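Side-chain contacts in putative uncharacterized protein smu.1108c (Streptococcus mutans, PDB 3L7Y), which is of unknown specific function but probably acts as a magnesium-dependent phosphatase of the haloacid dehalogenase (HAD) superfamily: residues E115-R120 with S142-G147; G103-S108 with R181-T186; E132-A137 with A195-A200. One frame throughout, in Å; residues are numbered along the deposited sequence.

Contacts 1 and 2 form one continuous cluster, their centres about 6 Å apart, where the eight-stranded core sheet hands over to the six-stranded cap sheet. Among the links between them are the salt bridge from Glu144 OE1 to Arg181 NH1, at 2.6 Å, the stacked Phe117 and Phe183 rings and a probable backbone hydrogen bond from Val116 N to Ala104 O. Contact 3 stands apart, its centre about 22 Å from each of the others, its nearest atoms about 7 Å from those of contact 2 and 13 Å from those of contact 1. There the turn after helix 120-133 packs on helix 194-202. All three lie away from the magnesium ion, bound by Asp43, Asp45 and Asp252.

Contact 1 of 3, residues E115-R120 with S142-G147; sequences EVFQQR and SGEKKG
Phe117 and Glu144 carry the packing here. CZ of Phe117 approaches the Glu144 carboxylate obliquely, lying 3.8 Å from CD of Glu144, with the ring and carboxylate planes tilted 52° apart. Glu144 gets there as a straight arm: its CG stands anti to the backbone N (chi1 -168°) and the chain stays extended beyond, carrying the carboxylate from the end of strand 138-143 toward Phe117.

The electrostatic part looks unfavourable at first. OE2 of Glu144 lies 3.7 Å from OE1 of Glu115, with the two carboxylate planes steeply inclined. Arg181 probably offsets this, salt-bridged to OE1 of Glu144 and in a long, weak ion pair with Glu115; its positive charge would be expected to ease the repulsion.

Backbone bonds shape the receiving loop. Gly143 N donates to Lys146 O at 2.8 Å, closing the turn that bears Glu144, while Glu180 accepts from the amides of Lys145 and Lys146.

In the fold, the chain passing from core strand 111-115 to cap helix 120-133 packs here against the turn of a beta hairpin, the one that joins the antiparallel cap strands 138-143 and 147-150.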
# COMPACT_ATOMS: atom_id res chain seq x y z
N GLU A 115 -0.73 -14.54 -2.77
CA GLU A 115 0.61 -14.13 -2.36
C GLU A 115 1.59 -14.33 -3.50
O GLU A 115 1.92 -15.46 -3.86
CB GLU A 115 1.07 -14.84 -1.08
CG GLU A 115 0.72 -16.30 -0.96
CD GLU A 115 1.45 -16.95 0.22
OE1 GLU A 115 1.45 -16.36 1.32
OE2 GLU A 115 2.02 -18.05 0.04
N VAL A 116 2.02 -13.22 -4.08
CA VAL A 116 2.94 -13.26 -5.20
C VAL A 116 4.30 -12.76 -4.74
O VAL A 116 4.44 -11.64 -4.23
CB VAL A 116 2.42 -12.45 -6.41
CG1 VAL A 116 3.41 -12.48 -7.55
CG2 VAL A 116 1.08 -13.00 -6.86
N PHE A 117 5.30 -13.61 -4.91
CA PHE A 117 6.65 -13.27 -4.48
C PHE A 117 7.51 -12.88 -5.66
O PHE A 117 7.27 -13.30 -6.80
CB PHE A 117 7.28 -14.42 -3.70
CG PHE A 117 6.56 -14.73 -2.41
CD1 PHE A 117 5.85 -15.91 -2.26
CD2 PHE A 117 6.59 -13.83 -1.36
CE1 PHE A 117 5.19 -16.19 -1.07
CE2 PHE A 117 5.94 -14.10 -0.17
CZ PHE A 117 5.23 -15.28 -0.03
N GLN A 118 8.51 -12.05 -5.41
CA GLN A 118 9.40 -11.64 -6.48
C GLN A 118 10.45 -12.74 -6.67
O GLN A 118 10.71 -13.50 -5.74
CB GLN A 118 10.02 -10.26 -6.19
CG GLN A 118 8.96 -9.14 -6.30
CD GLN A 118 9.41 -7.79 -5.79
OE1 GLN A 118 8.88 -6.75 -6.21
NE2 GLN A 118 10.37 -7.78 -4.89
N GLN A 119 11.01 -12.83 -7.86
CA GLN A 119 12.03 -13.85 -8.16
C GLN A 119 13.38 -13.46 -7.58
O GLN A 119 13.86 -12.36 -7.82
CB GLN A 119 12.14 -14.03 -9.67
CG GLN A 119 10.86 -14.51 -10.32
CD GLN A 119 10.54 -15.94 -9.95
OE1 GLN A 119 11.44 -16.76 -9.75
NE2 GLN A 119 9.25 -16.26 -9.85
N ARG A 120 14.01 -14.37 -6.82
CA ARG A 120 15.30 -14.07 -6.20
C ARG A 120 16.29 -13.45 -7.19
O ARG A 120 17.01 -12.52 -6.85
CB ARG A 120 15.94 -15.33 -5.56
CG ARG A 120 15.06 -16.01 -4.50
CD ARG A 120 15.85 -17.03 -3.66
NE ARG A 120 16.01 -16.59 -2.28
CZ ARG A 120 17.17 -16.31 -1.70
NH1 ARG A 120 18.29 -16.44 -2.37
NH2 ARG A 120 17.20 -15.91 -0.44
N SER A 142 11.14 -6.38 1.88
CA SER A 142 9.94 -6.68 2.64
C SER A 142 9.55 -8.14 2.45
O SER A 142 9.00 -8.52 1.41
CB SER A 142 8.79 -5.73 2.23
OG SER A 142 7.64 -5.93 3.02
N GLY A 143 9.87 -8.97 3.45
CA GLY A 143 9.68 -10.41 3.36
C GLY A 143 8.37 -10.87 3.97
O GLY A 143 7.58 -10.06 4.47
N GLU A 144 8.14 -12.17 3.94
CA GLU A 144 6.87 -12.70 4.39
C GLU A 144 6.68 -12.46 5.89
O GLU A 144 5.56 -12.24 6.36
CB GLU A 144 6.79 -14.19 4.07
CG GLU A 144 5.42 -14.81 4.21
CD GLU A 144 5.40 -16.23 3.68
OE1 GLU A 144 6.49 -16.73 3.30
OE2 GLU A 144 4.32 -16.86 3.65
N LYS A 145 7.78 -12.49 6.63
CA LYS A 145 7.73 -12.43 8.09
C LYS A 145 8.49 -11.24 8.65
O LYS A 145 8.18 -10.75 9.74
CB LYS A 145 8.29 -13.72 8.71
CG LYS A 145 7.45 -14.96 8.43
N LYS A 146 9.48 -10.75 7.92
CA LYS A 146 10.24 -9.62 8.43
C LYS A 146 10.80 -8.75 7.32
O LYS A 146 10.68 -9.08 6.15
CB LYS A 146 11.37 -10.09 9.34
CG LYS A 146 12.21 -11.19 8.74
N GLY A 147 11.42 -7.64 7.71
CA GLY A 147 12.12 -6.78 6.78
C GLY A 147 13.62 -6.82 7.01
O GLY A 147 14.08 -7.20 8.08

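Contact 2 of 3, residues G103-S108 with R181-T186; sequences GANIIS and RFFKLT
Asn105 lays its CB over one face of the Phe183 ring. That CB sits 3.8 Å from the centroid of the Phe183 ring and 19° off its normal, a CH-pi contact displaced toward the rim. Beyond it the amide overhangs the rim at CZ, CG of Asn105 only 3.3 Å from CZ of Phe183, and OD1 of Asn105 is 3.5 Å from that same CZ. Amide and ring planes are 17° apart, an offset stack.

ND2 of Asn105 donates to the carbonyl O of Ile114 on the neighbouring strand 111-115. This satisfies the buried ND2, and the bond would favour the observed rotation of the amide. Ala104 adds a looser apolar touch, CB to CD2 of Phe183 at 4.2 Å. On the opposite face of Phe183 stacks Phe117, leaving the ring sandwiched between the asparagine and a second aromatic.

Phe183 stands where the chain turns a corner in the broken strand 182-188, and its ring reaches from the cap to the start of core strand 105-108. The result is a buried interdomain contact at the junction of the core and cap sheets of a HAD fold.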
# COMPACT_ATOMS: atom_id res chain seq x y z
N GLY A 103 -0.37 -4.75 -3.39
CA GLY A 103 -1.16 -5.69 -4.17
C GLY A 103 -0.76 -7.15 -4.19
O GLY A 103 -1.63 -8.01 -4.34
N ALA A 104 0.53 -7.44 -4.06
CA ALA A 104 1.03 -8.81 -4.19
C ALA A 104 0.53 -9.73 -3.08
O ALA A 104 0.55 -10.95 -3.23
CB ALA A 104 2.57 -8.82 -4.21
N ASN A 105 0.08 -9.15 -1.96
CA ASN A 105 -0.43 -9.98 -0.86
C ASN A 105 -1.83 -9.59 -0.47
O ASN A 105 -2.06 -8.45 -0.05
CB ASN A 105 0.50 -9.92 0.35
CG ASN A 105 0.25 -11.04 1.36
OD1 ASN A 105 0.53 -10.88 2.55
ND2 ASN A 105 -0.26 -12.17 0.89
N ILE A 106 -2.77 -10.52 -0.63
CA ILE A 106 -4.17 -10.28 -0.28
C ILE A 106 -4.67 -11.32 0.71
O ILE A 106 -4.55 -12.54 0.48
CB ILE A 106 -5.09 -10.26 -1.51
CG1 ILE A 106 -4.57 -9.27 -2.56
CG2 ILE A 106 -6.51 -9.88 -1.11
CD1 ILE A 106 -5.41 -9.21 -3.83
N ILE A 107 -5.22 -10.83 1.82
CA ILE A 107 -5.84 -11.67 2.84
C ILE A 107 -7.30 -11.27 3.01
O ILE A 107 -7.63 -10.08 2.97
CB ILE A 107 -5.11 -11.53 4.19
CG1 ILE A 107 -3.83 -12.38 4.22
CG2 ILE A 107 -6.00 -11.98 5.34
CD1 ILE A 107 -2.73 -11.93 3.29
N SER A 108 -8.19 -12.24 3.16
CA SER A 108 -9.59 -11.95 3.47
C SER A 108 -10.11 -12.96 4.49
O SER A 108 -9.77 -14.13 4.43
CB SER A 108 -10.47 -11.96 2.22
OG SER A 108 -11.81 -11.62 2.55
N ARG A 181 11.02 -15.24 1.65
CA ARG A 181 10.38 -14.87 0.39
C ARG A 181 9.92 -13.42 0.51
O ARG A 181 9.47 -12.99 1.57
CB ARG A 181 9.18 -15.78 0.12
CG ARG A 181 9.45 -17.24 0.45
CD ARG A 181 8.29 -17.85 1.23
NE ARG A 181 7.41 -18.64 0.38
CZ ARG A 181 6.24 -19.14 0.78
NH1 ARG A 181 5.80 -18.91 2.01
NH2 ARG A 181 5.51 -19.86 -0.06
N PHE A 182 10.02 -12.68 -0.59
CA PHE A 182 9.87 -11.23 -0.56
C PHE A 182 8.73 -10.75 -1.45
O PHE A 182 8.62 -11.13 -2.61
CB PHE A 182 11.18 -10.55 -0.96
CG PHE A 182 12.34 -10.95 -0.10
CD1 PHE A 182 13.22 -11.93 -0.52
CD2 PHE A 182 12.54 -10.35 1.13
CE1 PHE A 182 14.29 -12.31 0.27
CE2 PHE A 182 13.61 -10.72 1.93
CZ PHE A 182 14.48 -11.70 1.50
N PHE A 183 7.89 -9.88 -0.89
CA PHE A 183 6.77 -9.32 -1.64
C PHE A 183 7.16 -8.09 -2.44
O PHE A 183 6.64 -7.86 -3.55
CB PHE A 183 5.66 -8.91 -0.69
CG PHE A 183 4.87 -10.05 -0.14
CD1 PHE A 183 4.82 -10.27 1.23
CD2 PHE A 183 4.17 -10.89 -0.98
CE1 PHE A 183 4.07 -11.32 1.75
CE2 PHE A 183 3.44 -11.96 -0.47
CZ PHE A 183 3.37 -12.15 0.90
N LYS A 184 8.05 -7.29 -1.87
CA LYS A 184 8.45 -6.03 -2.47
C LYS A 184 9.77 -5.55 -1.87
O LYS A 184 10.25 -6.12 -0.88
CB LYS A 184 7.37 -4.96 -2.23
CG LYS A 184 7.43 -4.30 -0.84
CD LYS A 184 6.46 -3.10 -0.78
CE LYS A 184 6.54 -2.35 0.55
NZ LYS A 184 6.12 -3.19 1.70
N LEU A 185 10.35 -4.53 -2.48
CA LEU A 185 11.44 -3.79 -1.84
C LEU A 185 11.04 -2.34 -1.64
O LEU A 185 10.12 -1.85 -2.29
CB LEU A 185 12.72 -3.80 -2.68
CG LEU A 185 13.11 -5.04 -3.49
CD1 LEU A 185 14.54 -4.85 -3.97
CD2 LEU A 185 12.98 -6.28 -2.64
N THR A 186 11.75 -1.64 -0.78
CA THR A 186 11.49 -0.22 -0.61
C THR A 186 12.79 0.57 -0.67
O THR A 186 13.79 0.20 -0.05
CB THR A 186 10.73 0.07 0.71
OG1 THR A 186 9.45 -0.57 0.68
CG2 THR A 186 10.54 1.58 0.88

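Contact 3 of 3, residues E132-A137 with A195-A200; sequences EKYPQA and AQIMKA
The hydroxyl OH of Tyr134 donates a weak hydrogen bond, 3.5 Å long, to OE1 of Gln196. The acceptor lies at the edge of the tyrosine ring, near its plane, and the amide is turned 82° to that ring, nearly perpendicular. Gln196 reaches out as a fully extended chain, with CG anti to the backbone N (chi1 174°).

Apolar packing does more of the work. Ile197 places CG1 over one face of the Tyr134 ring, 4.0 Å from the centroid and 22° off the normal, a CH-pi contact nearest CD2 of Tyr134 at 3.7 Å. One turn further along the helix, CB of Ala200 touches the phenolic end, 3.4 Å from OH and 3.6 Å from CE1 of Tyr134. Ile197 also packs on Val189 in the loop after strand 182-188 and on Ile220 of strand 219-224.

Tyr134 is the first residue to leave helix 120-133 and opens a type I beta turn, closed by Ala137 N to Tyr134 O at 3.1 Å. Gln136 in that turn bonds to Glu193, just before the partner helix. The turn after helix 120-133 thus packs on the flank of helix 194-202, within the open-faced alpha/beta sandwich that makes up a C2-type HAD cap.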
# COMPACT_ATOMS: atom_id res chain seq x y z
N GLU A 132 25.03 -0.03 -7.22
CA GLU A 132 26.04 0.51 -8.13
C GLU A 132 25.69 1.89 -8.67
O GLU A 132 26.56 2.76 -8.74
CB GLU A 132 26.25 -0.43 -9.33
CG GLU A 132 26.81 -1.76 -8.95
CD GLU A 132 28.20 -1.66 -8.37
OE1 GLU A 132 28.34 -1.65 -7.12
OE2 GLU A 132 29.16 -1.58 -9.17
N LYS A 133 24.43 2.10 -9.05
CA LYS A 133 24.02 3.34 -9.74
C LYS A 133 23.45 4.42 -8.83
O LYS A 133 23.65 5.61 -9.07
CB LYS A 133 23.04 3.04 -10.88
N TYR A 134 22.71 4.02 -7.80
CA TYR A 134 22.19 4.98 -6.84
C TYR A 134 22.58 4.60 -5.41
O TYR A 134 21.76 4.11 -4.64
CB TYR A 134 20.66 5.15 -6.98
CG TYR A 134 20.30 5.64 -8.36
CD1 TYR A 134 20.04 4.75 -9.39
CD2 TYR A 134 20.26 7.00 -8.65
CE1 TYR A 134 19.73 5.19 -10.66
CE2 TYR A 134 19.96 7.45 -9.92
CZ TYR A 134 19.69 6.54 -10.92
OH TYR A 134 19.39 6.96 -12.19
N PRO A 135 23.86 4.83 -5.07
CA PRO A 135 24.35 4.44 -3.75
C PRO A 135 23.63 5.21 -2.64
O PRO A 135 23.70 4.79 -1.48
CB PRO A 135 25.83 4.85 -3.79
CG PRO A 135 26.16 5.07 -5.24
CD PRO A 135 24.88 5.49 -5.89
N GLN A 136 22.96 6.31 -2.98
CA GLN A 136 22.30 7.10 -1.94
C GLN A 136 20.98 6.48 -1.49
O GLN A 136 20.46 6.85 -0.44
CB GLN A 136 22.10 8.57 -2.35
CG GLN A 136 21.06 8.82 -3.46
CD GLN A 136 21.63 8.61 -4.86
OE1 GLN A 136 22.41 7.69 -5.10
NE2 GLN A 136 21.23 9.46 -5.80
N ALA A 137 20.44 5.54 -2.26
CA ALA A 137 19.15 4.96 -1.86
C ALA A 137 19.35 3.90 -0.79
O ALA A 137 20.18 3.01 -0.93
CB ALA A 137 18.41 4.38 -3.05
N ALA A 195 11.52 10.53 -9.11
CA ALA A 195 11.14 10.29 -10.51
C ALA A 195 12.29 9.70 -11.30
O ALA A 195 12.12 8.73 -12.03
CB ALA A 195 10.65 11.58 -11.16
N GLN A 196 13.48 10.29 -11.15
CA GLN A 196 14.65 9.84 -11.88
C GLN A 196 14.98 8.39 -11.61
O GLN A 196 15.36 7.64 -12.52
CB GLN A 196 15.87 10.69 -11.52
CG GLN A 196 17.13 10.15 -12.17
CD GLN A 196 18.42 10.84 -11.73
OE1 GLN A 196 19.52 10.41 -12.09
NE2 GLN A 196 18.28 11.91 -10.95
N ILE A 197 14.86 7.98 -10.35
CA ILE A 197 15.28 6.64 -9.96
C ILE A 197 14.24 5.63 -10.41
O ILE A 197 14.56 4.49 -10.77
CB ILE A 197 15.46 6.54 -8.44
CG1 ILE A 197 16.65 7.38 -7.99
CG2 ILE A 197 15.60 5.08 -7.99
CD1 ILE A 197 16.70 7.61 -6.50
N MET A 198 12.98 6.05 -10.35
CA MET A 198 11.90 5.22 -10.86
C MET A 198 12.05 4.98 -12.36
O MET A 198 11.83 3.86 -12.84
CB MET A 198 10.53 5.80 -10.51
CG MET A 198 10.14 5.51 -9.08
SD MET A 198 8.40 5.77 -8.71
CE MET A 198 8.40 7.56 -8.49
N LYS A 199 12.42 6.01 -13.11
CA LYS A 199 12.64 5.85 -14.54
C LYS A 199 13.83 4.93 -14.82
O LYS A 199 13.79 4.09 -15.73
CB LYS A 199 12.85 7.18 -15.25
CG LYS A 199 13.27 7.00 -16.71
CD LYS A 199 12.99 8.24 -17.55
CE LYS A 199 12.70 7.85 -19.01
NZ LYS A 199 13.86 7.18 -19.67
N ALA A 200 14.90 5.09 -14.03
CA ALA A 200 16.07 4.22 -14.15
C ALA A 200 15.68 2.75 -13.94
O ALA A 200 16.15 1.85 -14.64
CB ALA A 200 17.14 4.64 -13.16